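Local structure of uncharacterized protein YhfS (Escherichia coli, 4J8L) at residues 325-328 with 333-336. The protein is of uncharacterised function but carries covalently attached pyridoxal phosphate and may have cysteine synthase activity. Numbering follows the deposited sequence.
Sequences TFRQ and SEHC. With NI (nickel (II) ion), chain B.
The short helix 324-329 of the C-terminal domain meets the turn leading into strand 337-341 through Arg327 and Glu334, with a smaller contact between Phe326 and Ser333. The arginine and glutamate side chains cross at about a right angle. Arg327 CD lies 3.5 Å from Glu334 OE2 and 3.7 Å from Glu334 CB. Glu334 OE2 comes to the rim of the guanidinium, nearly level with it, and the two flat groups are turned 60° apart. The salt bridge is long, at 4.0 Å from Arg327 NH1 to Glu334 OE2. A bend at chi3 (-76°) turns the guanidinium off the line of the chain, and NE is hydrogen-bonded to Leu322 O. With an alanine in place of Arg327, the Glu334 carboxylate is likely to lose this distant charge partner and Leu322 O its side-chain donor. The strand entered by the turn is an inner one of the antiparallel four-stranded sheet. Phe326 CE2 comes 3.8 Å from Ser333 OG, which approaches the ring obliquely. Residues 333-336 form a type I beta turn, closed by Cys336 N donating to Ser333 O at 2.9 Å. Nickel is bound at the surface by Cys336 SG at 2.2 Å and by a water.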
loop_
_atom_site.group_PDB
_atom_site.type_symbol
_atom_site.label_atom_id
_atom_site.label_comp_id
_atom_site.label_asym_id
_atom_site.label_seq_id
_atom_site.Cartn_x
_atom_site.Cartn_y
_atom_site.Cartn_z
ATOM N N THR A 325 15.480 -6.505 1.352
ATOM C CA THR A 325 16.073 -6.270 0.036
ATOM C C THR A 325 17.166 -5.211 0.099
ATOM O O THR A 325 18.202 -5.343 -0.561
ATOM C CB THR A 325 15.016 -5.843 -1.008
ATOM O OG1 THR A 325 14.315 -4.689 -0.528
ATOM C CG2 THR A 325 14.032 -6.969 -1.241
ATOM N N PHE A 326 16.940 -4.169 0.896
ATOM C CA PHE A 326 17.938 -3.116 1.023
ATOM C C PHE A 326 19.190 -3.632 1.723
ATOM O O PHE A 326 20.305 -3.345 1.299
ATOM C CB PHE A 326 17.391 -1.898 1.768
ATOM C CG PHE A 326 18.311 -0.709 1.722
ATOM C CD1 PHE A 326 18.292 0.154 0.640
ATOM C CD2 PHE A 326 19.201 -0.463 2.753
ATOM C CE1 PHE A 326 19.143 1.246 0.588
ATOM C CE2 PHE A 326 20.053 0.624 2.708
ATOM C CZ PHE A 326 20.027 1.480 1.627
ATOM N N ARG A 327 18.995 -4.386 2.800
ATOM C CA ARG A 327 20.125 -4.975 3.516
ATOM C C ARG A 327 20.925 -5.942 2.645
ATOM O O ARG A 327 22.152 -6.012 2.749
ATOM C CB ARG A 327 19.643 -5.642 4.799
ATOM C CG ARG A 327 19.156 -4.628 5.812
ATOM C CD ARG A 327 18.864 -5.251 7.153
ATOM N NE ARG A 327 17.613 -5.995 7.146
ATOM C CZ ARG A 327 17.509 -7.274 7.487
ATOM N NH1 ARG A 327 18.591 -7.947 7.862
ATOM N NH2 ARG A 327 16.325 -7.873 7.454
ATOM N N GLN A 328 20.236 -6.676 1.776
ATOM C CA GLN A 328 20.914 -7.561 0.837
ATOM C C GLN A 328 21.814 -6.769 -0.106
ATOM O O GLN A 328 22.942 -7.174 -0.406
ATOM C CB GLN A 328 19.898 -8.360 0.020
ATOM C CG GLN A 328 19.092 -9.372 0.820
ATOM C CD GLN A 328 18.289 -10.299 -0.073
ATOM O OE1 GLN A 328 18.818 -10.862 -1.034
ATOM N NE2 GLN A 328 17.004 -10.456 0.233
ATOM N N SER A 333 24.827 -1.405 5.877
ATOM C CA SER A 333 23.913 -0.339 6.296
ATOM C C SER A 333 23.134 -0.638 7.563
ATOM O O SER A 333 22.824 0.273 8.326
ATOM C CB SER A 333 22.932 0.003 5.172
ATOM O OG SER A 333 23.626 0.600 4.094
ATOM N N GLU A 334 22.816 -1.905 7.793
ATOM C CA GLU A 334 22.015 -2.271 8.955
ATOM C C GLU A 334 22.685 -1.886 10.283
ATOM O O GLU A 334 22.007 -1.716 11.296
ATOM C CB GLU A 334 21.691 -3.768 8.941
ATOM C CG GLU A 334 22.904 -4.662 9.098
ATOM C CD GLU A 334 22.624 -6.099 8.723
ATOM O OE1 GLU A 334 22.846 -6.991 9.566
ATOM O OE2 GLU A 334 22.198 -6.338 7.575
ATOM N N HIS A 335 24.001 -1.718 10.275
ATOM C CA HIS A 335 24.698 -1.378 11.508
ATOM C C HIS A 335 24.595 0.109 11.828
ATOM O O HIS A 335 24.786 0.516 12.979
ATOM C CB HIS A 335 26.158 -1.825 11.414
ATOM C CG HIS A 335 26.300 -3.289 11.151
ATOM N ND1 HIS A 335 25.973 -4.245 12.090
ATOM C CD2 HIS A 335 26.681 -3.966 10.041
ATOM C CE1 HIS A 335 26.180 -5.447 11.579
ATOM N NE2 HIS A 335 26.606 -5.305 10.338
ATOM N N CYS A 336 24.268 0.903 10.810
ATOM C CA CYS A 336 24.322 2.359 10.901
ATOM C C CYS A 336 22.984 3.090 10.723
ATOM O O CYS A 336 22.857 4.248 11.114
ATOM C CB CYS A 336 25.282 2.894 9.846
ATOM S SG CYS A 336 26.934 2.136 9.914
HETATM NI NI NI B . 28.125 3.850 10.712
HETATM O O HOH W 1 28.133 4.733 9.119
HETATM O O HOH W 2 29.900 2.853 10.351
#